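Local structure of succinate-semialdehyde dehydrogenase (4ITA) at residues E69-E74 and A84-S89; A128-N133 and W137-F142; K356-E361 and V366-T371. The protein probably oxidises succinic semialdehyde to succinate, handing hydride to a nicotinamide cofactor bound in a Rossmann-type domain of the aldehyde dehydrogenase fold. One frame throughout, in Å; residues are numbered along the deposited sequence.

Interaction 1 (E69-E74 and A84-S89); sequences EIMTTE and AEAEKS
The flat carboxylate of Glu-85 turns one face to the sulfur of Met-71, which sits almost directly above the carboxylate carbon: Met-71 SD lies 3.6 Å from Glu-85 CD and 3.9 Å from Glu-85 OE2. The oxygens themselves are engaged by other partners, OE1 in a salt bridge with Lys-77 and OE2 with the backbone N-H groups of Phe-136 and Trp-137. Held by these three bonds the group has little freedom to rotate, and the lysine probably helps to keep it ionised in a buried setting. A straight chain carries it there, CG anti to the backbone N (chi1 -179°) and the rest extended. The CA atoms of Met-71 and Glu-85 are 9.3 Å apart, a gap that long side chains from both helices bridge; a bend at chi3 (-125°) swings the Met-71 methyl past the acid onto the helix surface, where Met-71 CE meets Ala-86 CB at 4.0 Å. The small alanine lets that methyl also approach Ala-86 N. Methionine suits the place, being slender, flexible and polarisable enough to cover a carboxylate without competing for its bonds. With an alanine in place of Met-71, the face of the Glu-85 carboxylate and the Ala-86 methyl would probably lose their cover and a gap open between the helices. Ser-89 OG adds a second donor to Glu-85 O, 2.9 Å away and from the face opposite to the backbone N-H. The contact is buried helix-helix packing between the consecutive helices 64-75 and 79-103 of the aldehyde dehydrogenase fold.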
loop_
_atom_site.group_PDB
_atom_site.type_symbol
_atom_site.label_atom_id
_atom_site.label_comp_id
_atom_site.label_asym_id
_atom_site.label_seq_id
_atom_site.Cartn_x
_atom_site.Cartn_y
_atom_site.Cartn_z
ATOM N N GLU A 69 -27.849 4.721 -20.886
ATOM C CA GLU A 69 -28.379 6.023 -21.281
ATOM C C GLU A 69 -27.996 7.094 -20.274
ATOM O O GLU A 69 -27.735 8.248 -20.638
ATOM C CB GLU A 69 -29.901 5.972 -21.448
ATOM C CG GLU A 69 -30.495 7.259 -21.997
ATOM C CD GLU A 69 -31.979 7.145 -22.293
ATOM O OE1 GLU A 69 -32.627 6.226 -21.751
ATOM O OE2 GLU A 69 -32.491 7.978 -23.069
ATOM N N ILE A 70 -27.947 6.724 -18.997
ATOM C CA ILE A 70 -27.547 7.684 -17.970
ATOM C C ILE A 70 -26.096 8.095 -18.204
ATOM O O ILE A 70 -25.778 9.288 -18.180
ATOM C CB ILE A 70 -27.699 7.121 -16.542
ATOM C CG1 ILE A 70 -29.137 6.664 -16.281
ATOM C CG2 ILE A 70 -27.289 8.168 -15.516
ATOM C CD1 ILE A 70 -29.295 5.942 -14.952
ATOM N N MET A 71 -25.228 7.108 -18.439
ATOM C CA MET A 71 -23.806 7.367 -18.694
ATOM C C MET A 71 -23.621 8.285 -19.896
ATOM O O MET A 71 -22.909 9.290 -19.827
ATOM C CB MET A 71 -23.029 6.061 -18.923
ATOM C CG MET A 71 -23.013 5.079 -17.739
ATOM S SD MET A 71 -21.955 3.617 -18.003
ATOM C CE MET A 71 -23.134 2.282 -17.712
ATOM N N THR A 72 -24.252 7.933 -21.009
ATOM C CA THR A 72 -24.146 8.721 -22.234
ATOM C C THR A 72 -24.650 10.147 -22.046
ATOM O O THR A 72 -24.011 11.099 -22.488
ATOM C CB THR A 72 -24.903 8.029 -23.375
ATOM O OG1 THR A 72 -24.298 6.755 -23.622
ATOM C CG2 THR A 72 -24.867 8.867 -24.650
ATOM N N THR A 73 -25.786 10.297 -21.375
ATOM C CA THR A 73 -26.347 11.617 -21.140
ATOM C C THR A 73 -25.403 12.496 -20.327
ATOM O O THR A 73 -25.218 13.673 -20.634
ATOM C CB THR A 73 -27.690 11.513 -20.403
ATOM O OG1 THR A 73 -28.620 10.803 -21.227
ATOM C CG2 THR A 73 -28.247 12.893 -20.070
ATOM N N GLU A 74 -24.804 11.929 -19.284
ATOM C CA GLU A 74 -23.969 12.731 -18.395
ATOM C C GLU A 74 -22.562 12.998 -18.913
ATOM O O GLU A 74 -22.031 14.086 -18.706
ATOM C CB GLU A 74 -23.887 12.111 -16.996
ATOM C CG GLU A 74 -25.212 12.093 -16.251
ATOM C CD GLU A 74 -25.038 11.933 -14.755
ATOM O OE1 GLU A 74 -24.452 10.910 -14.328
ATOM O OE2 GLU A 74 -25.491 12.835 -14.015
ATOM N N ALA A 84 -21.721 -1.924 -22.941
ATOM C CA ALA A 84 -20.603 -2.801 -22.619
ATOM C C ALA A 84 -20.065 -2.520 -21.217
ATOM O O ALA A 84 -19.688 -3.445 -20.490
ATOM C CB ALA A 84 -19.488 -2.683 -23.670
ATOM N N GLU A 85 -20.038 -1.247 -20.823
ATOM C CA GLU A 85 -19.548 -0.895 -19.494
ATOM C C GLU A 85 -20.454 -1.463 -18.391
ATOM O O GLU A 85 -19.969 -1.956 -17.363
ATOM C CB GLU A 85 -19.377 0.619 -19.342
ATOM C CG GLU A 85 -18.854 0.968 -17.965
ATOM C CD GLU A 85 -18.541 2.430 -17.759
ATOM O OE1 GLU A 85 -18.450 3.208 -18.736
ATOM O OE2 GLU A 85 -18.367 2.802 -16.583
ATOM N N ALA A 86 -21.764 -1.393 -18.596
ATOM C CA ALA A 86 -22.704 -1.972 -17.639
ATOM C C ALA A 86 -22.518 -3.489 -17.561
ATOM O O ALA A 86 -22.562 -4.087 -16.480
ATOM C CB ALA A 86 -24.138 -1.628 -18.017
ATOM N N GLU A 87 -22.288 -4.120 -18.707
ATOM C CA GLU A 87 -22.046 -5.555 -18.739
ATOM C C GLU A 87 -20.769 -5.934 -17.993
ATOM O O GLU A 87 -20.736 -6.925 -17.257
ATOM C CB GLU A 87 -21.976 -6.040 -20.191
ATOM C CG GLU A 87 -23.311 -6.000 -20.919
ATOM C CD GLU A 87 -23.187 -6.287 -22.407
ATOM O OE1 GLU A 87 -24.234 -6.524 -23.049
ATOM O OE2 GLU A 87 -22.055 -6.266 -22.932
ATOM N N LYS A 88 -19.716 -5.143 -18.172
ATOM C CA LYS A 88 -18.458 -5.433 -17.498
ATOM C C LYS A 88 -18.583 -5.212 -15.987
ATOM O O LYS A 88 -17.958 -5.925 -15.194
ATOM C CB LYS A 88 -17.344 -4.577 -18.090
ATOM C CG LYS A 88 -15.944 -5.069 -17.794
ATOM C CD LYS A 88 -14.930 -4.201 -18.507
ATOM C CE LYS A 88 -13.519 -4.677 -18.249
ATOM N NZ LYS A 88 -12.569 -3.975 -19.150
ATOM N N SER A 89 -19.396 -4.229 -15.600
ATOM C CA SER A 89 -19.725 -3.995 -14.193
ATOM C C SER A 89 -20.383 -5.229 -13.567
ATOM O O SER A 89 -20.036 -5.633 -12.450
ATOM C CB SER A 89 -20.631 -2.766 -14.053
ATOM O OG SER A 89 -19.955 -1.586 -14.472
#

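Interaction 2 (A128-N133 and W137-F142); sequences AVMPWN and WQVFRF. With NDP (NADPH dihydro-nicotinamide-adenine-dinucleotide phosphate), chain C; EDO (1,2-ethanediol), chain R.
A turn at chi2 (-70°) curls Met-130 back toward the helix, so that its thioether lies against Gln-138 and Phe-142, while the first torsion of Phe-142 (chi1 90°) swings its ring toward the strand, where one face meets the Ala-128 methyl. That methyl presses on the ring as a close CH-pi contact, Ala-128 CB 3.4 Å from the Phe-142 ring centroid and 20° off its normal; alanine suits the place because its bare methyl can come down close on the ring. Met-130 CE packs 3.7 Å from Phe-142 CD2, and its sulfur stands obliquely beside the ring, SD 5.3 Å from the Phe-142 centroid, a loose Met-aromatic contact. Met-130 SD also rests 3.8 Å from Gln-138 CB. Val-139 CG2 fills in beside Met-130 CG.

The contact joins the strand and the helix of a beta-alpha-beta unit of the Rossmann-type domain (strand 115-129, helix 137-149, strand 152-156), and the cofactor is held where the strand gives way to loop and helix. Met-130 O accepts the adenosine ribose hydroxyl O3B of NADPH at 2.8 Å. Both Arg-141 NH1 and NH2 donate to the carboxamide oxygen O7N, each 3.0 Å from it and near the guanidinium plane, which suits a forked donor like arginine. Asn-133 ND2, itself bonded to Gln-262 O, stands 3.2 Å from nicotinamide C5N; in related aldehyde dehydrogenases the asparagine of this Trp-Asn pair helps form the oxyanion hole. Trp-137 NE1 donates to O2 of an ethanediol that probably came from the crystallisation liquor.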
loop_
_atom_site.group_PDB
_atom_site.type_symbol
_atom_site.label_atom_id
_atom_site.label_comp_id
_atom_site.label_asym_id
_atom_site.label_seq_id
_atom_site.Cartn_x
_atom_site.Cartn_y
_atom_site.Cartn_z
ATOM N N ALA A 128 -13.838 5.887 -1.498
ATOM C CA ALA A 128 -13.444 5.811 -2.900
ATOM C C ALA A 128 -13.736 7.122 -3.615
ATOM O O ALA A 128 -14.845 7.652 -3.533
ATOM C CB ALA A 128 -14.162 4.693 -3.581
ATOM N N VAL A 129 -12.738 7.626 -4.331
ATOM C CA VAL A 129 -12.881 8.811 -5.167
ATOM C C VAL A 129 -12.710 8.362 -6.611
ATOM O O VAL A 129 -11.684 7.767 -6.968
ATOM C CB VAL A 129 -11.831 9.881 -4.815
ATOM C CG1 VAL A 129 -11.911 11.059 -5.791
ATOM C CG2 VAL A 129 -12.024 10.356 -3.383
ATOM N N MET A 130 -13.723 8.622 -7.434
ATOM C CA MET A 130 -13.802 8.039 -8.776
ATOM C C MET A 130 -13.993 9.090 -9.869
ATOM O O MET A 130 -14.494 10.178 -9.608
ATOM C CB MET A 130 -14.930 7.004 -8.830
ATOM C CG MET A 130 -14.641 5.753 -7.992
ATOM S SD MET A 130 -13.326 4.657 -8.633
ATOM C CE MET A 130 -12.386 4.324 -7.141
ATOM N N PRO A 131 -13.588 8.766 -11.108
ATOM C CA PRO A 131 -13.669 9.716 -12.221
ATOM C C PRO A 131 -14.871 9.488 -13.143
ATOM O O PRO A 131 -15.512 8.434 -13.100
ATOM C CB PRO A 131 -12.380 9.429 -12.986
ATOM C CG PRO A 131 -12.266 7.954 -12.879
ATOM C CD PRO A 131 -12.760 7.597 -11.470
ATOM N N TRP A 132 -15.158 10.469 -13.997
ATOM C CA TRP A 132 -16.316 10.373 -14.869
ATOM C C TRP A 132 -16.123 9.449 -16.072
ATOM O O TRP A 132 -17.093 9.143 -16.747
ATOM C CB TRP A 132 -16.779 11.764 -15.341
ATOM C CG TRP A 132 -15.670 12.617 -15.896
ATOM C CD1 TRP A 132 -15.074 13.678 -15.276
ATOM C CD2 TRP A 132 -15.016 12.482 -17.172
ATOM N NE1 TRP A 132 -14.101 14.212 -16.079
ATOM C CE2 TRP A 132 -14.039 13.494 -17.242
ATOM C CE3 TRP A 132 -15.170 11.616 -18.256
ATOM C CZ2 TRP A 132 -13.209 13.656 -18.357
ATOM C CZ3 TRP A 132 -14.330 11.770 -19.362
ATOM C CH2 TRP A 132 -13.367 12.783 -19.399
ATOM N N ASN A 133 -14.899 9.007 -16.366
ATOM C CA ASN A 133 -14.691 8.354 -17.666
ATOM C C ASN A 133 -15.285 6.956 -17.810
ATOM O O ASN A 133 -15.725 6.581 -18.896
ATOM C CB ASN A 133 -13.231 8.430 -18.142
ATOM C CG ASN A 133 -12.297 7.556 -17.349
ATOM O OD1 ASN A 133 -12.501 7.303 -16.159
ATOM N ND2 ASN A 133 -11.245 7.083 -18.010
ATOM N N TRP A 137 -18.206 1.239 -14.321
ATOM C CA TRP A 137 -17.181 0.208 -14.208
ATOM C C TRP A 137 -16.160 0.481 -13.110
ATOM O O TRP A 137 -15.848 -0.408 -12.335
ATOM C CB TRP A 137 -16.491 -0.020 -15.566
ATOM C CG TRP A 137 -15.135 -0.664 -15.485
ATOM C CD1 TRP A 137 -13.935 -0.079 -15.771
ATOM C CD2 TRP A 137 -14.845 -2.008 -15.094
ATOM N NE1 TRP A 137 -12.915 -0.978 -15.578
ATOM C CE2 TRP A 137 -13.448 -2.172 -15.162
ATOM C CE3 TRP A 137 -15.632 -3.095 -14.697
ATOM C CZ2 TRP A 137 -12.819 -3.378 -14.844
ATOM C CZ3 TRP A 137 -15.006 -4.292 -14.378
ATOM C CH2 TRP A 137 -13.615 -4.420 -14.449
ATOM N N GLN A 138 -15.639 1.698 -13.021
ATOM C CA GLN A 138 -14.618 1.939 -12.004
ATOM C C GLN A 138 -15.191 1.822 -10.599
ATOM O O GLN A 138 -14.493 1.415 -9.664
ATOM C CB GLN A 138 -13.965 3.304 -12.175
ATOM C CG GLN A 138 -13.503 3.628 -13.582
ATOM C CD GLN A 138 -12.154 3.046 -13.884
ATOM O OE1 GLN A 138 -11.556 2.396 -13.034
ATOM N NE2 GLN A 138 -11.649 3.285 -15.090
ATOM N N VAL A 139 -16.459 2.183 -10.441
ATOM C CA VAL A 139 -17.114 2.035 -9.149
ATOM C C VAL A 139 -17.266 0.558 -8.785
ATOM O O VAL A 139 -16.883 0.143 -7.689
ATOM C CB VAL A 139 -18.477 2.750 -9.104
ATOM C CG1 VAL A 139 -19.169 2.481 -7.774
ATOM C CG2 VAL A 139 -18.302 4.260 -9.323
ATOM N N PHE A 140 -17.798 -0.250 -9.698
ATOM C CA PHE A 140 -17.960 -1.664 -9.402
ATOM C C PHE A 140 -16.633 -2.398 -9.263
ATOM O O PHE A 140 -16.533 -3.345 -8.482
ATOM C CB PHE A 140 -18.911 -2.328 -10.399
ATOM C CG PHE A 140 -20.349 -1.971 -10.152
ATOM C CD1 PHE A 140 -21.058 -2.581 -9.124
ATOM C CD2 PHE A 140 -20.982 -0.997 -10.909
ATOM C CE1 PHE A 140 -22.377 -2.244 -8.869
ATOM C CE2 PHE A 140 -22.301 -0.650 -10.662
ATOM C CZ PHE A 140 -23.004 -1.283 -9.639
ATOM N N ARG A 141 -15.607 -1.930 -9.965
ATOM C CA ARG A 141 -14.260 -2.476 -9.828
ATOM C C ARG A 141 -13.781 -2.455 -8.370
ATOM O O ARG A 141 -13.189 -3.433 -7.898
ATOM C CB ARG A 141 -13.277 -1.717 -10.732
ATOM C CG ARG A 141 -11.849 -2.220 -10.655
ATOM C CD ARG A 141 -10.949 -1.514 -11.667
ATOM N NE ARG A 141 -10.646 -0.139 -11.284
ATOM C CZ ARG A 141 -9.737 0.620 -11.889
ATOM N NH1 ARG A 141 -9.056 0.145 -12.924
ATOM N NH2 ARG A 141 -9.521 1.863 -11.474
ATOM N N PHE A 142 -14.016 -1.354 -7.657
ATOM C CA PHE A 142 -13.619 -1.326 -6.250
ATOM C C PHE A 142 -14.734 -1.861 -5.346
ATOM O O PHE A 142 -14.458 -2.484 -4.319
ATOM C CB PHE A 142 -13.162 0.077 -5.794
ATOM C CG PHE A 142 -14.273 0.921 -5.258
ATOM C CD1 PHE A 142 -14.674 0.815 -3.934
ATOM C CD2 PHE A 142 -14.939 1.805 -6.086
ATOM C CE1 PHE A 142 -15.729 1.569 -3.449
ATOM C CE2 PHE A 142 -15.993 2.568 -5.612
ATOM C CZ PHE A 142 -16.396 2.441 -4.295
HETATM P PA NDP C . -9.733 14.330 -11.797
HETATM O O1A NDP C . -8.540 13.866 -11.011
HETATM O O2A NDP C . -9.910 15.793 -12.094
HETATM O O5B NDP C . -11.054 13.839 -11.041
HETATM C C5B NDP C . -11.214 12.491 -10.580
HETATM C C4B NDP C . -11.950 12.461 -9.243
HETATM O O4B NDP C . -11.135 13.096 -8.253
HETATM C C3B NDP C . -13.257 13.243 -9.249
HETATM O O3B NDP C . -14.165 12.628 -8.326
HETATM C C2B NDP C . -12.839 14.599 -8.713
HETATM O O2B NDP C . -13.901 15.326 -8.109
HETATM C C1B NDP C . -11.871 14.162 -7.649
HETATM N N9A NDP C . -10.873 15.168 -7.255
HETATM C C8A NDP C . -10.232 16.063 -8.033
HETATM N N7A NDP C . -9.359 16.785 -7.291
HETATM C C5A NDP C . -9.429 16.329 -6.030
HETATM C C6A NDP C . -8.790 16.635 -4.740
HETATM N N6A NDP C . -7.860 17.607 -4.663
HETATM N N1A NDP C . -9.170 15.912 -3.670
HETATM C C2A NDP C . -10.090 14.940 -3.738
HETATM N N3A NDP C . -10.719 14.608 -4.875
HETATM C C4A NDP C . -10.425 15.262 -6.017
HETATM O O3 NDP C . -9.679 13.417 -13.141
HETATM P PN NDP C . -10.101 13.678 -14.688
HETATM O O1N NDP C . -9.710 15.064 -15.148
HETATM O O2N NDP C . -11.513 13.187 -14.851
HETATM O O5D NDP C . -9.126 12.638 -15.437
HETATM C C5D NDP C . -9.283 11.238 -15.249
HETATM C C4D NDP C . -7.938 10.612 -14.927
HETATM O O4D NDP C . -8.134 9.314 -14.348
HETATM C C3D NDP C . -7.074 10.396 -16.153
HETATM O O3D NDP C . -5.717 10.755 -15.871
HETATM C C2D NDP C . -7.252 8.909 -16.392
HETATM O O2D NDP C . -6.167 8.390 -17.161
HETATM C C1D NDP C . -7.263 8.369 -14.976
HETATM N N1N NDP C . -7.828 7.013 -14.958
HETATM C C2N NDP C . -7.209 6.030 -14.282
HETATM C C3N NDP C . -7.443 4.698 -14.623
HETATM C C7N NDP C . -6.796 3.573 -13.871
HETATM O O7N NDP C . -7.495 2.619 -13.536
HETATM N N7N NDP C . -5.496 3.624 -13.592
HETATM C C4N NDP C . -8.350 4.340 -15.775
HETATM C C5N NDP C . -9.271 5.439 -16.035
HETATM C C6N NDP C . -8.971 6.733 -15.617
HETATM P P2B NDP C . -14.644 16.526 -8.876
HETATM O O1X NDP C . -15.644 16.979 -7.852
HETATM O O2X NDP C . -13.593 17.568 -9.176
HETATM O O3X NDP C . -15.291 15.967 -10.107
HETATM C C1 EDO R . -10.808 0.799 -18.592
HETATM O O1 EDO R . -10.794 -0.631 -18.624
HETATM C C2 EDO R . -9.857 1.280 -17.504
HETATM O O2 EDO R . -10.330 0.848 -16.219
#

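Interaction 3 (K356-E361 and V366-T371); sequences KILQEE and VAMVFT. With NDP (NADPH dihydro-nicotinamide-adenine-dinucleotide phosphate), chain C; EDO (1,2-ethanediol), chain D; EDO (1,2-ethanediol), chain O; EDO (1,2-ethanediol), chain I.
Met-368 is the first residue of segment 366-371 to meet the preceding turn, its side chain rising to the backbone of Ile-357 and Leu-358. Its CG stands anti to the carbonyl carbon (chi1 -66°), and the bend at chi3 turns the methyl toward the carbonyls of Ile-357 and Glu-360, placing Met-368 CE 3.5 Å from Ile-357 O. The Ile-357 carbonyl is already used, receiving Glu-360 N at 3.1 Å within the short 3-10 turn, so the thioether offers it apolar cover without demanding a bond. Ile-357 and Met-368 lie alongside each other, pointing opposite ways, with Ile-357 CG2 4.1 Å from Met-368 SD; a branched apolar side chain suits this flank, which also touches Leu-348.

Strand 366-372 lies between its parallel neighbours 346-349 and 267-273 in the second large sheet, consistent with the catalytic domain of aldehyde dehydrogenases. The turn leads to Glu-361, in the position of the glutamate that in aldehyde dehydrogenases binds the nicotinamide ribose. Here Glu-361 OE1 accepts NADPH O3D at 2.6 Å and Glu-361 OE2 accepts O2D at 2.8 Å, a two-pronged grip well matched to a vicinal diol, while Lys-268 forms a salt bridge with OE2 and probably helps balance the charge.

Val-369 faces the other way, onto Leu-281 of helix 274-289. Phe-370 returns to the side of Met-368 and offers the rim of its ring to Leu-358: CD2 of Leu-358 lies near the ring plane, 3.5 Å from Phe-370 CE1. A small methyl fits that rim, and the ring extends the apolar surface of Met-368.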
loop_
_atom_site.group_PDB
_atom_site.type_symbol
_atom_site.label_atom_id
_atom_site.label_comp_id
_atom_site.label_asym_id
_atom_site.label_seq_id
_atom_site.Cartn_x
_atom_site.Cartn_y
_atom_site.Cartn_z
ATOM N N LYS A 356 6.659 19.902 -24.575
ATOM C CA LYS A 356 5.994 19.512 -23.333
ATOM C C LYS A 356 5.006 18.364 -23.534
ATOM O O LYS A 356 4.837 17.517 -22.659
ATOM C CB LYS A 356 5.254 20.711 -22.730
ATOM C CG LYS A 356 5.881 21.288 -21.468
ATOM C CD LYS A 356 5.837 20.308 -20.299
ATOM C CE LYS A 356 4.465 19.681 -20.164
ATOM N NZ LYS A 356 3.986 19.575 -18.759
ATOM N N ILE A 357 4.351 18.349 -24.690
ATOM C CA ILE A 357 3.284 17.390 -24.952
ATOM C C ILE A 357 3.779 15.945 -24.864
ATOM O O ILE A 357 3.015 15.045 -24.523
ATOM C CB ILE A 357 2.598 17.663 -26.313
ATOM C CG1 ILE A 357 1.231 16.975 -26.378
ATOM C CG2 ILE A 357 3.488 17.237 -27.476
ATOM C CD1 ILE A 357 0.467 17.265 -27.649
ATOM N N LEU A 358 5.065 15.737 -25.140
ATOM C CA LEU A 358 5.666 14.409 -25.110
ATOM C C LEU A 358 5.554 13.766 -23.731
ATOM O O LEU A 358 5.595 12.541 -23.599
ATOM C CB LEU A 358 7.139 14.495 -25.515
ATOM C CG LEU A 358 7.387 14.928 -26.953
ATOM C CD1 LEU A 358 8.883 15.077 -27.186
ATOM C CD2 LEU A 358 6.775 13.915 -27.915
ATOM N N GLN A 359 5.410 14.602 -22.708
ATOM C CA GLN A 359 5.393 14.137 -21.329
ATOM C C GLN A 359 3.997 14.175 -20.710
ATOM O O GLN A 359 3.834 13.901 -19.521
ATOM C CB GLN A 359 6.360 14.976 -20.491
ATOM C CG GLN A 359 7.815 14.870 -20.940
ATOM C CD GLN A 359 8.371 13.472 -20.756
ATOM O OE1 GLN A 359 8.557 13.014 -19.630
ATOM N NE2 GLN A 359 8.626 12.779 -21.862
ATOM N N GLU A 360 2.995 14.524 -21.511
ATOM C CA GLU A 360 1.641 14.726 -20.996
ATOM C C GLU A 360 0.672 13.658 -21.455
ATOM O O GLU A 360 0.898 12.984 -22.468
ATOM C CB GLU A 360 1.100 16.095 -21.410
ATOM C CG GLU A 360 1.919 17.254 -20.882
ATOM C CD GLU A 360 1.269 18.593 -21.143
ATOM O OE1 GLU A 360 0.521 18.717 -22.135
ATOM O OE2 GLU A 360 1.499 19.524 -20.343
ATOM N N GLU A 361 -0.415 13.509 -20.706
ATOM C CA GLU A 361 -1.492 12.614 -21.096
ATOM C C GLU A 361 -2.458 13.328 -22.022
ATOM O O GLU A 361 -2.936 14.424 -21.709
ATOM C CB GLU A 361 -2.250 12.097 -19.871
ATOM C CG GLU A 361 -3.412 11.180 -20.246
ATOM C CD GLU A 361 -4.092 10.539 -19.052
ATOM O OE1 GLU A 361 -4.290 11.236 -18.036
ATOM O OE2 GLU A 361 -4.443 9.341 -19.141
ATOM N N VAL A 366 -6.416 11.687 -29.714
ATOM C CA VAL A 366 -5.289 12.347 -30.361
ATOM C C VAL A 366 -4.063 11.456 -30.233
ATOM O O VAL A 366 -3.547 11.250 -29.129
ATOM C CB VAL A 366 -5.004 13.729 -29.717
ATOM C CG1 VAL A 366 -3.812 14.422 -30.392
ATOM C CG2 VAL A 366 -6.245 14.607 -29.774
ATOM N N ALA A 367 -3.600 10.915 -31.356
ATOM C CA ALA A 367 -2.453 10.011 -31.355
ATOM C C ALA A 367 -1.169 10.763 -31.642
ATOM O O ALA A 367 -1.122 11.547 -32.586
ATOM C CB ALA A 367 -2.648 8.935 -32.395
ATOM N N MET A 368 -0.136 10.533 -30.832
ATOM C CA MET A 368 1.221 10.976 -31.162
ATOM C C MET A 368 1.940 9.818 -31.848
ATOM O O MET A 368 1.850 8.679 -31.389
ATOM C CB MET A 368 1.994 11.408 -29.903
ATOM C CG MET A 368 1.458 12.653 -29.193
ATOM S SD MET A 368 2.474 13.270 -27.785
ATOM C CE MET A 368 1.735 12.361 -26.407
ATOM N N VAL A 369 2.641 10.088 -32.949
ATOM C CA VAL A 369 3.308 9.024 -33.699
ATOM C C VAL A 369 4.807 9.281 -33.772
ATOM O O VAL A 369 5.243 10.416 -33.973
ATOM C CB VAL A 369 2.721 8.888 -35.122
ATOM C CG1 VAL A 369 3.384 7.738 -35.878
ATOM C CG2 VAL A 369 1.217 8.669 -35.048
ATOM N N PHE A 370 5.579 8.214 -33.588
ATOM C CA PHE A 370 7.035 8.262 -33.599
ATOM C C PHE A 370 7.581 7.134 -34.453
ATOM O O PHE A 370 6.945 6.092 -34.590
ATOM C CB PHE A 370 7.564 8.073 -32.177
ATOM C CG PHE A 370 6.963 9.014 -31.186
ATOM C CD1 PHE A 370 7.569 10.230 -30.915
ATOM C CD2 PHE A 370 5.775 8.696 -30.536
ATOM C CE1 PHE A 370 7.009 11.107 -30.006
ATOM C CE2 PHE A 370 5.203 9.572 -29.633
ATOM C CZ PHE A 370 5.818 10.779 -29.366
ATOM N N THR A 371 8.772 7.338 -35.012
ATOM C CA THR A 371 9.459 6.274 -35.736
ATOM C C THR A 371 10.760 5.919 -35.021
ATOM O O THR A 371 11.470 6.805 -34.533
ATOM C CB THR A 371 9.745 6.679 -37.196
ATOM O OG1 THR A 371 8.509 6.967 -37.864
ATOM C CG2 THR A 371 10.449 5.568 -37.947
HETATM P PA NDP C . -9.733 14.330 -11.797
HETATM O O1A NDP C . -8.540 13.866 -11.011
HETATM O O2A NDP C . -9.910 15.793 -12.094
HETATM O O5B NDP C . -11.054 13.839 -11.041
HETATM C C5B NDP C . -11.214 12.491 -10.580
HETATM C C4B NDP C . -11.950 12.461 -9.243
HETATM O O4B NDP C . -11.135 13.096 -8.253
HETATM C C3B NDP C . -13.257 13.243 -9.249
HETATM O O3B NDP C . -14.165 12.628 -8.326
HETATM C C2B NDP C . -12.839 14.599 -8.713
HETATM O O2B NDP C . -13.901 15.326 -8.109
HETATM C C1B NDP C . -11.871 14.162 -7.649
HETATM N N9A NDP C . -10.873 15.168 -7.255
HETATM C C8A NDP C . -10.232 16.063 -8.033
HETATM N N7A NDP C . -9.359 16.785 -7.291
HETATM C C5A NDP C . -9.429 16.329 -6.030
HETATM C C6A NDP C . -8.790 16.635 -4.740
HETATM N N6A NDP C . -7.860 17.607 -4.663
HETATM N N1A NDP C . -9.170 15.912 -3.670
HETATM C C2A NDP C . -10.090 14.940 -3.738
HETATM N N3A NDP C . -10.719 14.608 -4.875
HETATM C C4A NDP C . -10.425 15.262 -6.017
HETATM O O3 NDP C . -9.679 13.417 -13.141
HETATM P PN NDP C . -10.101 13.678 -14.688
HETATM O O1N NDP C . -9.710 15.064 -15.148
HETATM O O2N NDP C . -11.513 13.187 -14.851
HETATM O O5D NDP C . -9.126 12.638 -15.437
HETATM C C5D NDP C . -9.283 11.238 -15.249
HETATM C C4D NDP C . -7.938 10.612 -14.927
HETATM O O4D NDP C . -8.134 9.314 -14.348
HETATM C C3D NDP C . -7.074 10.396 -16.153
HETATM O O3D NDP C . -5.717 10.755 -15.871
HETATM C C2D NDP C . -7.252 8.909 -16.392
HETATM O O2D NDP C . -6.167 8.390 -17.161
HETATM C C1D NDP C . -7.263 8.369 -14.976
HETATM N N1N NDP C . -7.828 7.013 -14.958
HETATM C C2N NDP C . -7.209 6.030 -14.282
HETATM C C3N NDP C . -7.443 4.698 -14.623
HETATM C C7N NDP C . -6.796 3.573 -13.871
HETATM O O7N NDP C . -7.495 2.619 -13.536
HETATM N N7N NDP C . -5.496 3.624 -13.592
HETATM C C4N NDP C . -8.350 4.340 -15.775
HETATM C C5N NDP C . -9.271 5.439 -16.035
HETATM C C6N NDP C . -8.971 6.733 -15.617
HETATM P P2B NDP C . -14.644 16.526 -8.876
HETATM O O1X NDP C . -15.644 16.979 -7.852
HETATM O O2X NDP C . -13.593 17.568 -9.176
HETATM O O3X NDP C . -15.291 15.967 -10.107
HETATM C C1 EDO D . 4.597 22.113 -26.932
HETATM O O1 EDO D . 4.207 20.842 -26.384
HETATM C C2 EDO D . 5.075 23.046 -25.822
HETATM O O2 EDO D . 6.358 22.616 -25.353
HETATM C C1 EDO O . -6.791 13.515 -17.636
HETATM O O1 EDO O . -5.414 13.678 -18.011
HETATM C C2 EDO O . -7.554 14.829 -17.727
HETATM O O2 EDO O . -7.387 15.550 -16.499
HETATM C C1 EDO I . -6.072 16.934 -20.576
HETATM O O1 EDO I . -5.250 15.817 -20.187
HETATM C C2 EDO I . -6.719 16.647 -21.930
HETATM O O2 EDO I . -5.789 15.920 -22.733
#

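Interactions 1 and 2 are neighbours, their centres 12 Å apart, and they touch directly through the hydrogen bond of Glu-85 OE2 with Trp-137 N, 2.8 Å long, which ties helix 79-103 to the start of the helix carrying Arg-141. Lys-88 adds a cation-pi contact with the Trp-137 ring. Interaction 1 lies behind the pocket, the Glu-85 side chain about 9 Å from NADPH, and may help to position the helix that carries Gln-138 and Arg-141. Interaction 3 lies across the cofactor cleft, about 7 Å from interaction 2 at the nearest atoms and about 15 Å from interaction 1. NADPH bridges that gap: Met-130 and Arg-141 hold its adenosine ribose and carboxamide, and Glu-361 its nicotinamide ribose.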